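Local atomic coordinates of lipase (Pelosinus fermentans, PDB entry 5AH0), a protein that hydrolyses the polyester poly(butylene adipate-co-terephthalate) and, as a lipase, probably cleaves the ester bonds of lipids. Residues A[124-129]-A[143-148]; A[68-73]-A[87-92]; A[158-163]-A[313-318]. All coordinates share one frame; numbering follows the deposited sequence.

How the contacts relate
Along the chain the contacts come in series: contact 2 closes first, then contact 1, and contact 3 opens last. Contacts 1 and 2 are neighbours, their centres about 15 Å apart, and they touch where Phe146 and Ser143 pack on Asp71; both lie on the same side of the chain's centre and some way from it. Contact 3 is buried, on the opposite side of that centre, with its centre about 27 Å from contact 1 and about 29 Å from contact 2. Strand 153-159 joins the two regions, since the loop of contact 1 leads into it and contact 3 begins at its far end. The trio thus samples the α/β-hydrolase core and the neighbouring zinc-binding region.

Contact 1 (A[124-129]-A[143-148])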
# COMPACT_ATOMS: atom_id res chain seq x y z
N VAL A 124 6.02 -10.97 0.92
CA VAL A 124 5.94 -12.43 0.96
C VAL A 124 6.96 -13.05 0.01
O VAL A 124 7.45 -14.16 0.25
CB VAL A 124 4.52 -12.97 0.64
CG1 VAL A 124 3.48 -12.39 1.61
CG2 VAL A 124 4.14 -12.69 -0.80
N GLN A 125 7.29 -12.32 -1.06
CA GLN A 125 8.30 -12.79 -2.00
C GLN A 125 9.66 -12.87 -1.31
O GLN A 125 10.42 -13.81 -1.53
CB GLN A 125 8.39 -11.88 -3.22
CG GLN A 125 9.23 -12.47 -4.34
CD GLN A 125 8.54 -13.63 -5.06
OE1 GLN A 125 7.32 -13.66 -5.18
NE2 GLN A 125 9.33 -14.60 -5.49
N LEU A 126 9.95 -11.88 -0.48
CA LEU A 126 11.19 -11.83 0.27
C LEU A 126 11.17 -12.83 1.43
O LEU A 126 12.19 -13.46 1.73
CB LEU A 126 11.43 -10.41 0.79
CG LEU A 126 11.79 -9.45 -0.35
CD1 LEU A 126 12.01 -8.03 0.16
CD2 LEU A 126 13.02 -9.95 -1.10
N LEU A 127 10.01 -12.99 2.05
CA LEU A 127 9.85 -13.99 3.11
C LEU A 127 10.21 -15.38 2.64
O LEU A 127 10.99 -16.10 3.28
CB LEU A 127 8.41 -13.99 3.64
CG LEU A 127 8.03 -12.79 4.48
CD1 LEU A 127 6.63 -12.96 5.01
CD2 LEU A 127 9.02 -12.65 5.63
N LYS A 128 9.64 -15.75 1.50
CA LYS A 128 9.77 -17.10 0.99
C LYS A 128 11.15 -17.39 0.43
O LYS A 128 11.70 -18.46 0.66
CB LYS A 128 8.72 -17.35 -0.10
CG LYS A 128 7.34 -17.63 0.41
CD LYS A 128 7.38 -18.90 1.23
CE LYS A 128 6.00 -19.48 1.40
NZ LYS A 128 5.38 -19.67 0.05
N GLU A 129 11.70 -16.44 -0.31
CA GLU A 129 12.89 -16.73 -1.09
C GLU A 129 14.03 -15.74 -0.92
O GLU A 129 15.07 -15.87 -1.56
CB GLU A 129 12.50 -16.83 -2.57
CG GLU A 129 11.43 -17.87 -2.81
CD GLU A 129 10.81 -17.77 -4.18
OE1 GLU A 129 11.49 -17.26 -5.10
OE2 GLU A 129 9.63 -18.16 -4.33
N SER A 143 20.42 -8.91 6.99
CA SER A 143 19.04 -8.92 7.50
C SER A 143 18.36 -10.26 7.29
O SER A 143 18.38 -10.82 6.20
CB SER A 143 18.19 -7.84 6.85
OG SER A 143 16.85 -7.95 7.34
N SER A 144 17.72 -10.75 8.35
CA SER A 144 17.05 -12.05 8.35
C SER A 144 16.00 -12.19 7.23
O SER A 144 15.72 -13.30 6.77
CB SER A 144 16.39 -12.28 9.71
OG SER A 144 15.59 -13.45 9.71
N LEU A 145 15.44 -11.07 6.80
CA LEU A 145 14.44 -11.08 5.74
C LEU A 145 14.93 -11.79 4.47
O LEU A 145 14.17 -12.48 3.80
CB LEU A 145 14.00 -9.66 5.40
CG LEU A 145 12.95 -9.56 4.28
CD1 LEU A 145 11.70 -10.38 4.63
CD2 LEU A 145 12.59 -8.11 3.98
N PHE A 146 16.22 -11.62 4.16
CA PHE A 146 16.76 -12.11 2.89
C PHE A 146 17.23 -13.56 2.91
O PHE A 146 17.72 -14.07 1.91
CB PHE A 146 17.91 -11.20 2.45
CG PHE A 146 17.55 -9.75 2.40
CD1 PHE A 146 16.68 -9.27 1.43
CD2 PHE A 146 18.07 -8.85 3.31
CE1 PHE A 146 16.32 -7.93 1.38
CE2 PHE A 146 17.73 -7.51 3.27
CZ PHE A 146 16.86 -7.05 2.30
N ALA A 147 17.08 -14.24 4.05
CA ALA A 147 17.44 -15.66 4.11
C ALA A 147 16.56 -16.48 3.17
O ALA A 147 17.05 -17.13 2.24
CB ALA A 147 17.32 -16.18 5.54
N GLY A 148 15.25 -16.44 3.44
CA GLY A 148 14.26 -17.21 2.70
C GLY A 148 13.61 -18.28 3.57
O GLY A 148 13.85 -18.37 4.77
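The carbonyl oxygen of Leu127 is met by the backbone of Gly148, whose CA donates a CA-H...O contact of 3.5 Å to Leu127 O with an angle of 132° at the hydrogen; Leu127 also shares a backbone hydrogen bond with Lys150. This is a join, in the α/β-hydrolase fold, between the end of helix 116-129 and a loop containing the short 3-10 turn 144-146, which leads back toward strand 153-159. A further backbone hydrogen bond, of Lys128 with Gly149, continues the join beyond Gly148. With no side chain, Gly148 lies close against the last helical turn, and its CA approaches Glu129 C to 3.9 Å.

A small apolar cluster lies beside this backbone seam. Leu145 has its CG anti to the backbone N (chi1 180°), which carries both methyls to the helix. Leu145 CD1 lies 3.8 Å from Leu126 CB. The other branch, Leu145 CD2, comes to 3.9 Å from Leu126 CD1. Tyr62 of helix 54-66 packs on both Leu127 and Leu145. On the side facing Asp71 of strand 68-71, Leu126 CD1 comes near the Phe146 ring obliquely. Lys128 turns away to a salt bridge with Asp256. The same CD1 of Leu145 also meets the next helix residue, Leu127 CD2 standing 3.7 Å from Leu145 CD1.

Contact 2 (A[68-73]-A[87-92]); sequences GTVDYG and RTYPGL
Gly68 and Tyr89 form an antiparallel hydrogen-bonded pair. Gly68 N donates to Tyr89 O at 2.9 Å in a straight line, within the carbonyl plane, and Tyr89 N answers to Gly68 O at 2.7 Å, tilted 22° from that carbonyl's plane. The next pair, Thr69 with Thr88, is non-hydrogen-bonded, and the two side chains stand next to each other on one face of the sheet. Thr69 OG1 lies 3.2 Å from Thr88 CG2, the methyl and not the hydroxyl, while Thr69 CG2 sits 3.7 Å from that same methyl.

At Val70 the backbone bond returns, Val70 N to Arg87 O at 2.8 Å and nearly along the C=O axis. Val70 CG2, anti to the carbonyl carbon, reaches across to Tyr89 CE2 at 3.6 Å, meeting the ring obliquely. Asp71 turns from the partner strand to a salt bridge with Arg84. Over one face of the Tyr72 ring, toward its rim, sits Val70 CG1, and the same ring also meets that of His82. On the partner strand Arg87 NH2 makes salt bridges to Asp199 and Asp203.

The two strands form a small antiparallel sheet whose connection includes helix 74-80 and two zinc ligands, His76 and His82. Asp56 and Asp233 complete the metal site, which resembles the zinc site of the Geobacillus lipases, consistent with membership of the same family.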
# COMPACT_ATOMS: atom_id res chain seq x y z
N GLY A 68 12.58 -4.68 15.27
CA GLY A 68 13.99 -4.49 14.93
C GLY A 68 14.27 -3.20 14.21
O GLY A 68 13.45 -2.28 14.21
N THR A 69 15.44 -3.14 13.56
CA THR A 69 15.84 -1.96 12.80
C THR A 69 15.70 -2.26 11.32
O THR A 69 16.03 -3.36 10.86
CB THR A 69 17.30 -1.55 13.12
OG1 THR A 69 17.43 -1.32 14.53
CG2 THR A 69 17.69 -0.28 12.38
N VAL A 70 15.19 -1.29 10.57
CA VAL A 70 14.97 -1.43 9.14
C VAL A 70 16.27 -1.64 8.36
O VAL A 70 17.22 -0.87 8.49
CB VAL A 70 14.23 -0.21 8.56
CG1 VAL A 70 14.03 -0.38 7.07
CG2 VAL A 70 12.89 -0.02 9.26
N ASP A 71 16.31 -2.71 7.58
CA ASP A 71 17.45 -2.99 6.72
C ASP A 71 17.02 -3.02 5.26
O ASP A 71 16.46 -4.00 4.80
CB ASP A 71 18.09 -4.33 7.11
CG ASP A 71 19.47 -4.54 6.48
OD1 ASP A 71 19.53 -4.96 5.31
OD2 ASP A 71 20.48 -4.32 7.18
N TYR A 72 17.30 -1.95 4.52
CA TYR A 72 16.94 -1.93 3.11
C TYR A 72 17.84 -2.86 2.30
O TYR A 72 17.53 -3.19 1.15
CB TYR A 72 17.02 -0.50 2.57
CG TYR A 72 16.08 0.44 3.28
CD1 TYR A 72 14.70 0.34 3.09
CD2 TYR A 72 16.56 1.41 4.15
CE1 TYR A 72 13.82 1.19 3.75
CE2 TYR A 72 15.69 2.26 4.81
CZ TYR A 72 14.33 2.15 4.61
OH TYR A 72 13.47 2.99 5.27
N GLY A 73 18.95 -3.29 2.90
CA GLY A 73 19.84 -4.26 2.28
C GLY A 73 21.19 -3.69 1.90
O GLY A 73 21.29 -2.53 1.52
N ARG A 87 14.74 3.09 10.47
CA ARG A 87 14.31 3.32 11.84
C ARG A 87 14.27 2.01 12.61
O ARG A 87 14.44 0.94 12.04
CB ARG A 87 12.93 3.97 11.87
CG ARG A 87 12.86 5.27 11.13
CD ARG A 87 11.46 5.89 11.22
NE ARG A 87 11.42 7.14 10.46
CZ ARG A 87 10.37 7.95 10.37
NH1 ARG A 87 9.22 7.65 10.97
NH2 ARG A 87 10.47 9.06 9.65
N THR A 88 14.04 2.11 13.91
CA THR A 88 13.93 0.92 14.74
C THR A 88 12.53 0.84 15.38
O THR A 88 12.00 1.84 15.87
CB THR A 88 15.02 0.89 15.84
OG1 THR A 88 14.56 1.59 17.00
CG2 THR A 88 16.32 1.52 15.34
N TYR A 89 11.93 -0.34 15.35
CA TYR A 89 10.57 -0.51 15.85
C TYR A 89 10.48 -1.61 16.90
O TYR A 89 11.19 -2.62 16.79
CB TYR A 89 9.62 -0.82 14.69
CG TYR A 89 9.60 0.24 13.63
CD1 TYR A 89 9.12 1.51 13.89
CD2 TYR A 89 10.07 -0.04 12.35
CE1 TYR A 89 9.10 2.49 12.91
CE2 TYR A 89 10.06 0.92 11.36
CZ TYR A 89 9.57 2.19 11.65
OH TYR A 89 9.57 3.15 10.67
N PRO A 90 9.59 -1.45 17.89
CA PRO A 90 9.34 -2.47 18.92
C PRO A 90 8.80 -3.75 18.30
O PRO A 90 9.15 -4.85 18.73
CB PRO A 90 8.29 -1.82 19.83
CG PRO A 90 8.35 -0.35 19.51
CD PRO A 90 8.72 -0.27 18.07
N GLY A 91 7.94 -3.60 17.30
CA GLY A 91 7.31 -4.73 16.65
C GLY A 91 5.87 -4.88 17.10
O GLY A 91 5.58 -4.94 18.29
N LEU A 92 4.97 -4.95 16.13
CA LEU A 92 3.55 -5.12 16.40
C LEU A 92 3.27 -6.51 16.92
O LEU A 92 2.34 -6.72 17.69
CB LEU A 92 2.71 -4.89 15.15
CG LEU A 92 2.65 -3.48 14.59
CD1 LEU A 92 1.91 -3.50 13.27
CD2 LEU A 92 1.97 -2.55 15.59

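Contact 3 (A[158-163]-A[313-318])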
# COMPACT_ATOMS: atom_id res chain seq x y z
N THR A 158 -6.02 -7.56 -1.04
CA THR A 158 -5.67 -6.24 -1.52
C THR A 158 -6.92 -5.53 -1.99
O THR A 158 -7.84 -6.13 -2.56
CB THR A 158 -4.61 -6.26 -2.64
OG1 THR A 158 -5.18 -6.77 -3.85
CG2 THR A 158 -3.40 -7.11 -2.22
N ILE A 159 -6.97 -4.24 -1.67
CA ILE A 159 -8.13 -3.43 -1.95
C ILE A 159 -7.73 -2.20 -2.72
O ILE A 159 -6.92 -1.40 -2.24
CB ILE A 159 -8.81 -2.99 -0.66
CG1 ILE A 159 -9.09 -4.21 0.22
CG2 ILE A 159 -10.09 -2.20 -0.97
CD1 ILE A 159 -9.70 -3.86 1.56
N ALA A 160 -8.31 -2.05 -3.91
CA ALA A 160 -8.01 -0.94 -4.81
C ALA A 160 -6.52 -0.83 -5.10
O ALA A 160 -5.97 0.27 -5.16
CB ALA A 160 -8.52 0.36 -4.20
N SER A 161 -5.87 -1.97 -5.30
CA SER A 161 -4.43 -1.96 -5.53
C SER A 161 -4.06 -1.93 -7.01
O SER A 161 -4.71 -2.57 -7.83
CB SER A 161 -3.79 -3.18 -4.87
OG SER A 161 -3.86 -3.04 -3.47
N PRO A 162 -2.99 -1.18 -7.35
CA PRO A 162 -2.48 -1.05 -8.72
C PRO A 162 -1.49 -2.16 -9.09
O PRO A 162 -0.28 -1.94 -9.21
CB PRO A 162 -1.79 0.31 -8.69
CG PRO A 162 -1.24 0.40 -7.27
CD PRO A 162 -2.25 -0.33 -6.40
N HIS A 163 -2.02 -3.36 -9.30
CA HIS A 163 -1.16 -4.49 -9.59
C HIS A 163 -0.53 -4.41 -10.98
O HIS A 163 0.48 -5.04 -11.24
CB HIS A 163 -1.95 -5.79 -9.43
CG HIS A 163 -2.39 -6.06 -8.03
ND1 HIS A 163 -1.50 -6.39 -7.03
CD2 HIS A 163 -3.62 -6.05 -7.46
CE1 HIS A 163 -2.17 -6.58 -5.90
NE2 HIS A 163 -3.45 -6.38 -6.14
N PRO A 313 -11.90 3.39 -16.84
CA PRO A 313 -12.63 3.39 -15.55
C PRO A 313 -11.66 3.35 -14.37
O PRO A 313 -10.67 2.63 -14.43
CB PRO A 313 -13.48 2.11 -15.62
CG PRO A 313 -13.55 1.76 -17.08
CD PRO A 313 -12.22 2.20 -17.65
N ASN A 314 -11.95 4.12 -13.33
CA ASN A 314 -11.05 4.19 -12.19
C ASN A 314 -11.76 4.58 -10.90
O ASN A 314 -12.96 4.85 -10.91
CB ASN A 314 -9.92 5.16 -12.50
CG ASN A 314 -10.39 6.59 -12.61
OD1 ASN A 314 -10.47 7.31 -11.61
ND2 ASN A 314 -10.71 7.01 -13.82
N ASP A 315 -11.02 4.59 -9.79
CA ASP A 315 -11.60 4.96 -8.51
C ASP A 315 -11.14 6.35 -8.06
O ASP A 315 -11.32 6.72 -6.89
CB ASP A 315 -11.25 3.93 -7.43
CG ASP A 315 -9.75 3.87 -7.10
OD1 ASP A 315 -8.96 4.67 -7.65
OD2 ASP A 315 -9.35 3.03 -6.25
N GLY A 316 -10.54 7.11 -8.99
CA GLY A 316 -10.06 8.44 -8.66
C GLY A 316 -8.55 8.45 -8.48
O GLY A 316 -7.90 9.48 -8.62
N VAL A 317 -7.98 7.29 -8.20
CA VAL A 317 -6.55 7.20 -8.03
C VAL A 317 -5.96 6.06 -8.84
O VAL A 317 -4.87 6.18 -9.37
CB VAL A 317 -6.15 7.02 -6.54
CG1 VAL A 317 -4.65 6.77 -6.42
CG2 VAL A 317 -6.53 8.25 -5.72
N VAL A 318 -6.69 4.95 -8.96
CA VAL A 318 -6.17 3.77 -9.63
C VAL A 318 -7.12 3.23 -10.70
O VAL A 318 -8.32 3.16 -10.46
CB VAL A 318 -5.89 2.64 -8.62
CG1 VAL A 318 -5.28 1.43 -9.30
CG2 VAL A 318 -4.97 3.14 -7.52
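Apolar packing joins Val318 to Pro162: Val318 CG1, anti to the backbone N (chi1 -177°), lies 3.7 Å from Pro162 CB. The other methyl of Val318 rests near a backbone carbonyl, with Val318 CG2 3.8 Å from Ala160 O. A third touch is between a methyl and a carboxylate, Ala160 CB standing 3.5 Å from Asp315 OD2.

Polar bonds within the 313-318 loop fix Asp315 and Val318. Asp315 has its CG between the backbone N and the carbonyl carbon (chi1 66°), a torsion that folds the carboxylate back over the residues that follow. There OD1 accepts twice, from Val317 N at 2.9 Å and from Val318 N at 2.6 Å, the donors arriving from opposite faces of the carboxylate plane. The bond from Val317 N makes an Asx turn, that from Val318 N an Asx motif, which fixes the Val318 backbone beside Asp315. OD2 is hydrogen-bonded to His357 ND1 and Thr264 OG1, consistent with the acid-histidine pair of an α/β-hydrolase catalytic triad. Thr158 OG1 and His163 NE2 share a hydrogen bond of 2.9 Å at the ring's edge, tying the two ends of the 158-163 segment, and Ser161 OG bonds to Ser114 O.

The 158-163 segment leaves the C-terminal end of strand 153-159, between strands 108-113 and 258-265, and the 313-318 loop, between helix 288-294 and strand 334-336, packs against it.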